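Local coordinates for protein glucoamylase (Thermoanaerobacterium thermosaccharolyticum, PDB 1LF6) that hydrolyses starch-like glucans, removing alpha-1,4-linked glucose units one after another from the non-reducing chain ends and releasing beta-D-glucose, at residues 370-373 / 377-380; 434-439 / 600-605; 446-451 / 487-492; 517-520 / 525-528; 557-562 / 571-576. All blocks are in the same frame, centred on the assembly; numbering follows the deposited sequence.

Contact 1 of 5, residues 370-373 / 377-380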
# COMPACT_ATOMS: atom_id res chain seq x y z
N LYS A 370 -20.99 3.13 7.30
CA LYS A 370 -21.73 2.23 6.43
C LYS A 370 -21.44 0.79 6.86
O LYS A 370 -22.33 -0.07 6.86
CB LYS A 370 -21.29 2.45 4.98
CG LYS A 370 -22.32 2.11 3.91
CD LYS A 370 -22.74 0.65 3.94
CE LYS A 370 -23.66 0.30 2.77
NZ LYS A 370 -22.95 0.42 1.46
N VAL A 371 -20.19 0.52 7.24
CA VAL A 371 -19.82 -0.82 7.68
C VAL A 371 -20.57 -1.19 8.96
O VAL A 371 -21.10 -2.29 9.08
CB VAL A 371 -18.29 -0.93 7.92
CG1 VAL A 371 -17.96 -2.24 8.60
CG2 VAL A 371 -17.54 -0.84 6.60
N VAL A 372 -20.62 -0.26 9.91
CA VAL A 372 -21.31 -0.51 11.17
C VAL A 372 -22.81 -0.69 10.94
O VAL A 372 -23.45 -1.50 11.61
CB VAL A 372 -21.08 0.64 12.18
CG1 VAL A 372 -21.86 0.36 13.46
CG2 VAL A 372 -19.60 0.77 12.48
N LYS A 373 -23.36 0.04 9.98
CA LYS A 373 -24.78 -0.07 9.69
C LYS A 373 -25.13 -1.48 9.22
O LYS A 373 -26.15 -2.04 9.61
CB LYS A 373 -25.19 0.94 8.62
CG LYS A 373 -26.68 0.89 8.31
CD LYS A 373 -27.02 1.62 7.03
CE LYS A 373 -28.50 1.46 6.69
NZ LYS A 373 -28.80 2.01 5.34
N MET A 377 -20.89 -3.66 13.89
CA MET A 377 -19.56 -3.66 14.49
C MET A 377 -18.52 -3.60 13.37
O MET A 377 -18.88 -3.63 12.20
CB MET A 377 -19.41 -4.92 15.36
CG MET A 377 -18.20 -5.77 15.06
SD MET A 377 -18.38 -6.85 13.63
CE MET A 377 -17.47 -8.25 14.24
N ILE A 378 -17.25 -3.50 13.74
CA ILE A 378 -16.19 -3.44 12.74
C ILE A 378 -15.50 -4.79 12.60
O ILE A 378 -14.83 -5.26 13.52
CB ILE A 378 -15.11 -2.39 13.10
CG1 ILE A 378 -15.73 -0.98 13.15
CG2 ILE A 378 -13.97 -2.44 12.08
CD1 ILE A 378 -16.23 -0.48 11.81
N PRO A 379 -15.65 -5.46 11.44
CA PRO A 379 -14.98 -6.76 11.27
C PRO A 379 -13.47 -6.57 11.12
O PRO A 379 -13.02 -5.46 10.82
CB PRO A 379 -15.65 -7.33 10.02
CG PRO A 379 -16.03 -6.10 9.24
CD PRO A 379 -16.52 -5.14 10.30
N GLN A 380 -12.69 -7.63 11.35
CA GLN A 380 -11.24 -7.55 11.26
C GLN A 380 -10.84 -6.63 10.11
O GLN A 380 -10.03 -5.73 10.27
CB GLN A 380 -10.61 -8.94 11.06
CG GLN A 380 -9.09 -8.90 10.97
CD GLN A 380 -8.44 -10.28 11.08
OE1 GLN A 380 -7.25 -10.42 10.94
NE2 GLN A 380 -9.23 -11.28 11.34
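With chi1 at 170°, Val371 holds CG1 opposite its own backbone N, which sends this methyl out from helix 358-375 toward the chain at Ile378 and Pro379. Ile378 turns twice in the same sense (chi1 -62°, chi2 -65°), and the double bend folds CD1 back onto the helix. The setting is a helix-to-loop turn in the (alpha/alpha) barrel of the family 15 catalytic domain, where the chain turns back beside the end of the helix and its own residues lie against the last turns.

The side chains that meet here are apolar. CD1 of Ile378 rests against two neighbouring valines, 3.7 Å from CG2 of Val372 and 4.0 Å from CG1 of Val371. Branched, compact valines suit this place because each puts a methyl close to the helix surface and has few torsions to freeze. Proline suits the extended loop, whose phi its ring fixes. Beyond the pair of segments, Leu417, Pro420 and Leu421 of helix 414-428 close over Val372 and Ile378, while Ile378 O accepts a hydrogen bond from Gln398 NE2. The ring of Pro379 crosses Val371 obliquely, its CD resting 3.7 Å from Val371 CG1.

Contact 2 of 5, residues 434-439 / 600-605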
# COMPACT_ATOMS: atom_id res chain seq x y z
N GLN A 434 -7.67 -10.20 19.27
CA GLN A 434 -6.32 -10.05 18.76
C GLN A 434 -5.91 -8.58 18.84
O GLN A 434 -6.76 -7.68 18.76
CB GLN A 434 -6.24 -10.56 17.31
CG GLN A 434 -7.25 -9.97 16.37
CD GLN A 434 -7.39 -10.76 15.08
OE1 GLN A 434 -7.90 -10.26 14.09
NE2 GLN A 434 -6.94 -12.01 15.09
N GLU A 435 -4.62 -8.35 19.06
CA GLU A 435 -4.08 -7.00 19.15
C GLU A 435 -3.84 -6.51 17.73
O GLU A 435 -4.18 -7.21 16.77
CB GLU A 435 -2.81 -6.98 19.99
CG GLU A 435 -1.93 -8.22 19.87
CD GLU A 435 -1.46 -8.48 18.44
OE1 GLU A 435 -2.07 -9.32 17.74
OE2 GLU A 435 -0.48 -7.85 18.01
N ARG A 436 -3.25 -5.33 17.57
CA ARG A 436 -3.09 -4.78 16.22
C ARG A 436 -2.26 -5.54 15.18
O ARG A 436 -2.36 -5.25 13.99
CB ARG A 436 -2.63 -3.32 16.31
CG ARG A 436 -1.21 -3.07 16.76
CD ARG A 436 -0.96 -1.57 16.78
NE ARG A 436 0.44 -1.22 17.03
CZ ARG A 436 0.93 0.01 16.89
NH1 ARG A 436 2.22 0.25 17.12
NH2 ARG A 436 0.14 1.00 16.50
N TRP A 437 -1.44 -6.50 15.60
CA TRP A 437 -0.67 -7.25 14.63
C TRP A 437 -1.53 -8.42 14.12
O TRP A 437 -1.10 -9.20 13.27
CB TRP A 437 0.64 -7.76 15.24
CG TRP A 437 1.55 -6.66 15.73
CD1 TRP A 437 2.31 -6.67 16.86
CD2 TRP A 437 1.81 -5.38 15.10
NE1 TRP A 437 3.01 -5.49 16.99
CE2 TRP A 437 2.72 -4.68 15.92
CE3 TRP A 437 1.35 -4.77 13.92
CZ2 TRP A 437 3.18 -3.40 15.60
CZ3 TRP A 437 1.81 -3.49 13.61
CH2 TRP A 437 2.72 -2.82 14.45
N GLU A 438 -2.74 -8.52 14.66
CA GLU A 438 -3.73 -9.54 14.27
C GLU A 438 -3.29 -10.98 14.54
O GLU A 438 -3.63 -11.88 13.77
CB GLU A 438 -4.04 -9.39 12.79
CG GLU A 438 -4.23 -7.95 12.34
CD GLU A 438 -4.74 -7.86 10.91
OE1 GLU A 438 -3.93 -8.02 9.97
OE2 GLU A 438 -5.96 -7.65 10.74
N GLU A 439 -2.58 -11.21 15.63
CA GLU A 439 -2.06 -12.55 15.91
C GLU A 439 -2.44 -13.22 17.22
O GLU A 439 -2.53 -14.45 17.29
CB GLU A 439 -0.54 -12.52 15.81
CG GLU A 439 -0.03 -11.82 14.55
CD GLU A 439 1.47 -11.61 14.55
OE1 GLU A 439 2.03 -11.31 15.62
OE2 GLU A 439 2.09 -11.73 13.47
N PRO A 600 9.79 1.02 9.53
CA PRO A 600 9.96 2.47 9.65
C PRO A 600 8.73 3.07 10.35
O PRO A 600 8.80 4.15 10.95
CB PRO A 600 10.13 2.94 8.20
CG PRO A 600 9.77 1.73 7.35
CD PRO A 600 10.16 0.55 8.19
N LEU A 601 7.60 2.37 10.27
CA LEU A 601 6.37 2.82 10.93
C LEU A 601 6.66 3.03 12.41
O LEU A 601 6.24 4.02 13.00
CB LEU A 601 5.26 1.77 10.77
CG LEU A 601 4.02 1.91 11.67
CD1 LEU A 601 3.30 3.22 11.38
CD2 LEU A 601 3.09 0.72 11.42
N LEU A 602 7.39 2.09 13.01
CA LEU A 602 7.71 2.17 14.43
C LEU A 602 8.75 3.25 14.73
O LEU A 602 8.86 3.71 15.87
CB LEU A 602 8.17 0.81 14.94
CG LEU A 602 7.05 -0.23 14.79
CD1 LEU A 602 7.51 -1.59 15.32
CD2 LEU A 602 5.81 0.27 15.53
N THR A 603 9.50 3.66 13.71
CA THR A 603 10.48 4.73 13.89
C THR A 603 9.65 6.00 14.04
O THR A 603 9.94 6.86 14.87
CB THR A 603 11.39 4.87 12.65
OG1 THR A 603 12.25 3.72 12.56
CG2 THR A 603 12.25 6.13 12.77
N GLY A 604 8.61 6.11 13.21
CA GLY A 604 7.73 7.26 13.26
C GLY A 604 6.98 7.32 14.57
O GLY A 604 6.85 8.39 15.17
N GLU A 605 6.47 6.17 15.03
CA GLU A 605 5.73 6.15 16.29
C GLU A 605 6.62 6.54 17.47
O GLU A 605 6.15 7.21 18.39
CB GLU A 605 5.10 4.77 16.53
CG GLU A 605 3.87 4.51 15.66
CD GLU A 605 3.01 3.36 16.15
OE1 GLU A 605 2.03 3.02 15.47
OE2 GLU A 605 3.30 2.80 17.23
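Arg436 and Glu605 meet end-on in a two-pronged salt bridge. NH1 of Arg436 gives a nearly straight bond (167°) to OE2 of Glu605 at 2.8 Å, while NH2 reaches OE1 at 3.0 Å along a more bent path. OE1 uses its syn lone pair, but the guanidinium and carboxylate planes are twisted 43° apart, so the fork is not flat. Both chains run extended from opposite directions, as long side chains must to span backbones this far apart. Leu602 CD2 lies 3.9 Å from Arg436 NH1 and also approaches the edge of the Trp437 indole.

That indole lies flat against the aliphatic part of the arginine: CG of Arg436 sits over the centre of one ring face, 4.1 Å from its plane. Ser535 OG binds Arg436 NE, and Asp533 OD2 takes the indole NE1, fixing both groups. Were Arg436 replaced by an alanine, the buried carboxylate of Glu605 would probably lose its countercharge and that face of Trp437 its cover.

Further out, Glu438 N bonds to Glu435 O in a type I turn. Glu435 OE1 accepts from Glu439 N and OE2 from Trp437 N, both at 2.9 Å; Arg504 also salt-bridges OE2. By similarity Glu435 is the proton acceptor and Glu438 the proton donor, so this is probably the catalytic loop of a family 15 glucoamylase, joined to helix 600-612.

Contact 3 of 5, residues 446-451 / 487-492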
# COMPACT_ATOMS: atom_id res chain seq x y z
N ALA A 446 -1.71 -1.49 24.06
CA ALA A 446 -2.10 -0.71 22.89
C ALA A 446 -3.60 -0.79 22.66
O ALA A 446 -4.26 0.23 22.47
CB ALA A 446 -1.36 -1.20 21.64
N THR A 447 -4.14 -2.01 22.69
CA THR A 447 -5.58 -2.20 22.49
C THR A 447 -6.39 -1.53 23.61
O THR A 447 -7.38 -0.85 23.34
CB THR A 447 -5.94 -3.69 22.43
OG1 THR A 447 -5.25 -4.30 21.34
CG2 THR A 447 -7.44 -3.87 22.24
N MET A 448 -5.99 -1.74 24.86
CA MET A 448 -6.70 -1.12 25.97
C MET A 448 -6.63 0.41 25.90
O MET A 448 -7.57 1.09 26.32
CB MET A 448 -6.16 -1.62 27.30
CG MET A 448 -6.50 -3.07 27.59
SD MET A 448 -6.00 -3.56 29.23
CE MET A 448 -7.31 -2.84 30.21
N ALA A 449 -5.52 0.94 25.38
CA ALA A 449 -5.38 2.39 25.26
C ALA A 449 -6.44 2.89 24.29
O ALA A 449 -7.09 3.91 24.53
CB ALA A 449 -3.98 2.75 24.73
N ALA A 450 -6.62 2.15 23.20
CA ALA A 450 -7.61 2.50 22.19
C ALA A 450 -9.02 2.42 22.76
O ALA A 450 -9.86 3.26 22.45
CB ALA A 450 -7.48 1.57 20.98
N GLU A 451 -9.27 1.40 23.59
CA GLU A 451 -10.58 1.21 24.20
C GLU A 451 -10.93 2.33 25.18
O GLU A 451 -12.08 2.77 25.24
CB GLU A 451 -10.65 -0.14 24.93
CG GLU A 451 -10.58 -1.35 24.00
CD GLU A 451 -10.67 -2.67 24.74
OE1 GLU A 451 -11.79 -3.19 24.90
OE2 GLU A 451 -9.61 -3.18 25.16
N ASN A 487 -2.41 -3.07 36.17
CA ASN A 487 -2.56 -4.35 36.84
C ASN A 487 -2.70 -5.52 35.88
O ASN A 487 -2.39 -6.65 36.24
CB ASN A 487 -3.72 -4.31 37.82
CG ASN A 487 -3.30 -3.78 39.19
OD1 ASN A 487 -2.43 -2.91 39.29
ND2 ASN A 487 -3.93 -4.28 40.24
N LEU A 488 -3.15 -5.26 34.66
CA LEU A 488 -3.32 -6.35 33.70
C LEU A 488 -2.16 -6.54 32.72
O LEU A 488 -1.95 -7.65 32.23
CB LEU A 488 -4.60 -6.14 32.89
CG LEU A 488 -5.92 -6.32 33.65
CD1 LEU A 488 -7.08 -5.90 32.77
CD2 LEU A 488 -6.07 -7.77 34.08
N THR A 489 -1.37 -5.50 32.46
CA THR A 489 -0.31 -5.63 31.47
C THR A 489 1.11 -5.28 31.90
O THR A 489 2.06 -5.55 31.17
CB THR A 489 -0.65 -4.78 30.22
OG1 THR A 489 -0.58 -3.39 30.56
CG2 THR A 489 -2.05 -5.09 29.73
N TYR A 490 1.26 -4.67 33.07
CA TYR A 490 2.57 -4.29 33.56
C TYR A 490 3.19 -5.35 34.48
O TYR A 490 2.74 -5.54 35.61
CB TYR A 490 2.46 -2.94 34.29
CG TYR A 490 3.79 -2.34 34.71
CD1 TYR A 490 4.16 -2.31 36.06
CD2 TYR A 490 4.65 -1.78 33.77
CE1 TYR A 490 5.37 -1.72 36.45
CE2 TYR A 490 5.85 -1.20 34.15
CZ TYR A 490 6.20 -1.17 35.49
OH TYR A 490 7.38 -0.57 35.88
N THR A 491 4.21 -6.04 34.00
CA THR A 491 4.85 -7.06 34.83
C THR A 491 5.94 -6.44 35.70
O THR A 491 6.53 -5.42 35.35
CB THR A 491 5.48 -8.19 33.98
OG1 THR A 491 5.89 -9.27 34.84
CG2 THR A 491 6.70 -7.67 33.20
N GLU A 492 6.19 -7.06 36.84
CA GLU A 492 7.21 -6.62 37.77
C GLU A 492 8.05 -7.85 38.06
O GLU A 492 8.95 -7.83 38.90
CB GLU A 492 6.55 -6.08 39.04
CG GLU A 492 5.62 -4.91 38.76
CD GLU A 492 4.64 -4.66 39.87
OE1 GLU A 492 5.04 -4.07 40.90
OE2 GLU A 492 3.46 -5.07 39.73
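No flat group takes part where Met448 meets Leu488 and Thr489: a thioether and two methyl-bearing side chains make the contact, so it has neither ring faces nor edges to match. Tyr490, the one aromatic of segment 487-492, turns elsewhere, packing edge-to-face with Tyr502 and forming a cation-pi pair with Lys551.

Met448 leaves helix 445-464 with its chain stretched as far as SD and then bends (chi3 78°), which swings the terminal methyl CE across Leu488. CE lies 4.0 Å from CD1 of Leu488, the two side chains crossing at about a right angle. The sulfur faces Thr489 instead, with SD 4.3 Å from CG2. These are loose van der Waals contacts, and a long, flexible methionine suits them: the nearest CA atoms of the two segments, those of Met448 and Thr489, are 9.6 Å apart. Thr489 offers its methyl while OG1 bonds to Ile485 O within its own helix. Met448 also touches Ile485, one turn back from Thr489, and nearby Glu451 touches Trp481.

Helices 445-464 and 468-489 follow one another in the chain, joined by a short connection. They are consecutive helices packed side by side within the (alpha/alpha) barrel, a fold of six helical hairpins.

Contact 4 of 5, residues 517-520 / 525-528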
# COMPACT_ATOMS: atom_id res chain seq x y z
N ILE A 517 2.68 -18.42 25.36
CA ILE A 517 1.95 -17.97 24.18
C ILE A 517 2.64 -18.48 22.93
O ILE A 517 3.83 -18.77 22.94
CB ILE A 517 1.85 -16.44 24.12
CG1 ILE A 517 3.24 -15.81 23.97
CG2 ILE A 517 1.18 -15.93 25.38
CD1 ILE A 517 3.22 -14.29 23.83
N ASN A 518 1.87 -18.61 21.86
CA ASN A 518 2.40 -19.11 20.60
C ASN A 518 2.57 -17.96 19.62
O ASN A 518 1.60 -17.32 19.23
CB ASN A 518 1.44 -20.16 20.02
CG ASN A 518 1.06 -21.23 21.04
OD1 ASN A 518 0.24 -20.99 21.94
ND2 ASN A 518 1.64 -22.41 20.91
N ILE A 519 3.82 -17.70 19.25
CA ILE A 519 4.12 -16.62 18.32
C ILE A 519 3.76 -17.06 16.91
O ILE A 519 4.10 -18.16 16.49
CB ILE A 519 5.62 -16.23 18.37
CG1 ILE A 519 6.00 -15.80 19.79
CG2 ILE A 519 5.90 -15.11 17.38
CD1 ILE A 519 5.28 -14.55 20.28
N ALA A 520 3.07 -16.18 16.18
CA ALA A 520 2.65 -16.47 14.82
C ALA A 520 3.83 -16.61 13.87
O ALA A 520 4.98 -16.38 14.24
CB ALA A 520 1.72 -15.36 14.32
N VAL A 525 7.37 -20.69 20.92
CA VAL A 525 6.57 -20.63 22.13
C VAL A 525 7.37 -20.00 23.26
O VAL A 525 8.46 -20.46 23.58
CB VAL A 525 6.11 -22.04 22.56
CG1 VAL A 525 5.23 -21.96 23.81
CG2 VAL A 525 5.36 -22.72 21.43
N TYR A 526 6.82 -18.95 23.86
CA TYR A 526 7.51 -18.26 24.96
C TYR A 526 6.54 -17.85 26.06
O TYR A 526 5.33 -17.90 25.88
CB TYR A 526 8.22 -17.00 24.45
CG TYR A 526 9.08 -17.23 23.23
CD1 TYR A 526 8.52 -17.24 21.95
CD2 TYR A 526 10.45 -17.49 23.35
CE1 TYR A 526 9.30 -17.51 20.83
CE2 TYR A 526 11.23 -17.77 22.24
CZ TYR A 526 10.65 -17.78 20.98
OH TYR A 526 11.41 -18.06 19.88
N ASP A 527 7.09 -17.45 27.20
CA ASP A 527 6.28 -16.98 28.32
C ASP A 527 5.92 -15.53 27.99
O ASP A 527 6.75 -14.79 27.45
CB ASP A 527 7.06 -17.06 29.63
CG ASP A 527 6.28 -16.49 30.80
OD1 ASP A 527 6.45 -15.29 31.11
OD2 ASP A 527 5.49 -17.25 31.41
N GLN A 528 4.69 -15.13 28.30
CA GLN A 528 4.21 -13.78 28.01
C GLN A 528 5.16 -12.68 28.47
O GLN A 528 5.28 -11.64 27.82
CB GLN A 528 2.81 -13.56 28.62
CG GLN A 528 2.72 -13.80 30.11
CD GLN A 528 1.34 -13.48 30.67
OE1 GLN A 528 0.35 -13.51 29.96
NE2 GLN A 528 1.29 -13.19 31.96
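Backbone hydrogen bonds set the register between Ile517 and Tyr526, an antiparallel hydrogen-bonded pair. Ile517 N gives a straight bond to Tyr526 O at 2.8 Å, and Tyr526 N returns one to Ile517 O at 3.1 Å. Ile517 O also receives a CA-H...O contact, 3.4 Å from Val525 CA. Asn518 and Val525 form the next, non-hydrogen-bonded pair. The short strand axes make 134° between their N-to-C directions, antiparallel but strongly twisted.

Apolar contacts gather on the face of Ile517 and Tyr526. Ile519 brings CG1 to the edge of the Tyr526 ring, 3.6 Å from CD1, with the two side chains about perpendicular. Ile517 CG1, set between backbone N and carbonyl carbon (chi1 64°), comes 3.5 Å from Tyr526 O, and CD1 lies 4.3 Å from Gln528 CA. Branched isoleucines suit this buried side. On the other, exposed face Asn518 ND2 lies 3.8 Å from Val525 CG2, and the beta-branched valine favours extended backbone.

Outside partners serve the polar ends: Tyr526 OH bonds to Gly523 O, and Gln528 OE1 to Gly507 N. This beta hairpin of strands 516-519 and 524-527 lies between strand 501-502 and helix 538-541 in the chain; Ile440 touches Ile517, and His578 stacks on Tyr526.

Contact 5 of 5, residues 557-562 / 571-576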
# COMPACT_ATOMS: atom_id res chain seq x y z
N LYS A 557 13.33 1.17 28.27
CA LYS A 557 14.65 0.59 28.49
C LYS A 557 14.73 -0.84 27.98
O LYS A 557 15.71 -1.22 27.34
CB LYS A 557 15.01 0.60 29.98
CG LYS A 557 15.04 1.97 30.62
CD LYS A 557 15.62 1.89 32.03
CE LYS A 557 15.42 3.19 32.79
NZ LYS A 557 13.98 3.46 33.05
N VAL A 558 13.71 -1.63 28.28
CA VAL A 558 13.68 -3.02 27.85
C VAL A 558 13.49 -3.13 26.34
O VAL A 558 14.12 -3.97 25.68
CB VAL A 558 12.54 -3.78 28.57
CG1 VAL A 558 12.47 -5.21 28.06
CG2 VAL A 558 12.79 -3.77 30.07
N VAL A 559 12.62 -2.29 25.78
CA VAL A 559 12.38 -2.30 24.35
C VAL A 559 13.65 -1.94 23.57
O VAL A 559 13.99 -2.62 22.61
CB VAL A 559 11.25 -1.32 23.98
CG1 VAL A 559 11.22 -1.09 22.48
CG2 VAL A 559 9.92 -1.88 24.45
N ASP A 560 14.33 -0.87 23.97
CA ASP A 560 15.54 -0.47 23.26
C ASP A 560 16.71 -1.44 23.45
O ASP A 560 17.59 -1.53 22.59
CB ASP A 560 15.96 0.94 23.67
CG ASP A 560 14.99 2.00 23.16
OD1 ASP A 560 14.18 1.67 22.27
OD2 ASP A 560 15.06 3.15 23.63
N SER A 561 16.70 -2.18 24.55
CA SER A 561 17.77 -3.14 24.82
C SER A 561 17.54 -4.45 24.07
O SER A 561 18.47 -5.21 23.85
CB SER A 561 17.86 -3.45 26.31
OG SER A 561 18.15 -2.28 27.05
N THR A 562 16.30 -4.70 23.66
CA THR A 562 16.00 -5.96 22.99
C THR A 562 15.57 -5.91 21.53
O THR A 562 15.90 -6.81 20.76
CB THR A 562 14.92 -6.74 23.78
OG1 THR A 562 13.68 -6.02 23.72
CG2 THR A 562 15.32 -6.87 25.24
N PRO A 571 17.62 4.86 13.42
CA PRO A 571 17.06 3.80 14.25
C PRO A 571 15.67 3.33 13.85
O PRO A 571 14.87 4.09 13.30
CB PRO A 571 17.05 4.44 15.62
CG PRO A 571 16.60 5.85 15.28
CD PRO A 571 17.46 6.18 14.07
N SER A 572 15.41 2.06 14.11
CA SER A 572 14.09 1.47 13.87
C SER A 572 13.92 0.33 14.87
O SER A 572 14.88 -0.06 15.54
CB SER A 572 13.95 0.96 12.44
OG SER A 572 12.56 0.78 12.13
N TRP A 573 12.71 -0.20 14.97
CA TRP A 573 12.41 -1.26 15.92
C TRP A 573 11.65 -2.41 15.28
O TRP A 573 10.99 -2.23 14.26
CB TRP A 573 11.56 -0.71 17.07
CG TRP A 573 12.26 0.24 17.97
CD1 TRP A 573 12.70 -0.02 19.24
CD2 TRP A 573 12.66 1.60 17.68
NE1 TRP A 573 13.35 1.08 19.75
CE2 TRP A 573 13.33 2.09 18.82
CE3 TRP A 573 12.50 2.44 16.57
CZ2 TRP A 573 13.86 3.38 18.89
CZ3 TRP A 573 13.02 3.73 16.63
CH2 TRP A 573 13.69 4.19 17.78
N TYR A 574 11.74 -3.60 15.89
CA TYR A 574 10.98 -4.77 15.44
C TYR A 574 9.63 -4.59 16.14
O TYR A 574 9.53 -3.83 17.10
CB TYR A 574 11.59 -6.08 15.98
CG TYR A 574 12.95 -6.44 15.43
CD1 TYR A 574 13.07 -7.08 14.20
CD2 TYR A 574 14.11 -6.17 16.15
CE1 TYR A 574 14.32 -7.44 13.70
CE2 TYR A 574 15.36 -6.53 15.66
CZ TYR A 574 15.46 -7.16 14.44
OH TYR A 574 16.70 -7.53 13.95
N ARG A 575 8.61 -5.29 15.66
CA ARG A 575 7.27 -5.20 16.27
C ARG A 575 7.28 -5.82 17.67
O ARG A 575 6.53 -5.39 18.55
CB ARG A 575 6.25 -5.94 15.42
CG ARG A 575 6.24 -5.57 13.96
CD ARG A 575 5.68 -6.74 13.14
NE ARG A 575 4.25 -6.72 13.00
CZ ARG A 575 3.51 -7.78 12.70
NH1 ARG A 575 2.20 -7.67 12.59
NH2 ARG A 575 4.07 -8.97 12.56
N TYR A 576 8.12 -6.84 17.86
CA TYR A 576 8.26 -7.54 19.14
C TYR A 576 9.31 -8.63 18.98
O TYR A 576 9.62 -9.02 17.86
CB TYR A 576 6.92 -8.15 19.58
CG TYR A 576 6.29 -9.09 18.57
CD1 TYR A 576 6.70 -10.43 18.47
CD2 TYR A 576 5.31 -8.64 17.69
CE1 TYR A 576 6.15 -11.28 17.52
CE2 TYR A 576 4.75 -9.50 16.73
CZ TYR A 576 5.18 -10.81 16.66
OH TYR A 576 4.63 -11.65 15.71
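Trp573 and Asp560 are joined by the indole N-H. Trp573, with chi1 -69° and chi2 -105°, swings its ring off strand 570-573 toward helix 550-562 and presents NE1 to the helix. Asp560 takes a similar first torsion, laying CG beside its own backbone N and placing OD1 at the edge of the ring. The bond from NE1 to OD1 is short, 2.7 Å, and fairly straight. The carboxylate oxygen lies close to the ring plane, as an indole donor requires, and is met nearly along its C-O bond, although the two flat groups are turned 41° apart.

Val559, the preceding residue on the helix, keeps CG1 on the far side of CB from its nitrogen, and this methyl comes to 3.7 Å from CD1 of Trp573, the side chains crossing at about a right angle. A beta-branched valine thus fills in beside the polar pair with few torsions to fix. Where the helix ends, two hydroxyls fold back onto it: Ser561 OG bonds to Lys557 O at 2.7 Å, and Thr562 OG1 to Val558 O at 2.9 Å.

Arg606 of helix 600-612 forms a salt bridge with the same OD1 of Asp560. A phenylalanine at Trp573 would probably leave OD1 with Arg606 but without the indole N-H, and open a gap where the larger ring had lain. One oxygen therefore serves a neutral donor and a positive one, which would favour an ionised Asp560 and tie helix 550-562 both to the hairpin strand after it and to helix 600-612.

In the fold
All five contacts belong to the family 15 catalytic domain, and contact 2 carries its two presumed catalytic glutamates. Contacts 3, 4 and 5 are nested in the loop that contact 2 closes, whereas contact 1 comes earlier in the chain. Contact 5 lies closest to contact 2, with centres 12 Å apart, and Thr603 OG1 of contact 2 lies 2.7 Å from Pro571 O of contact 5. Contacts 3 and 4 border the catalytic loop: the side chains of Met448 and Ile517 are each about 9 Å from that of Glu435. The Ile378 side chain of contact 1 is about 10 Å from that of Glu438. Ile519 of contact 4 also packs on Tyr576 of contact 5.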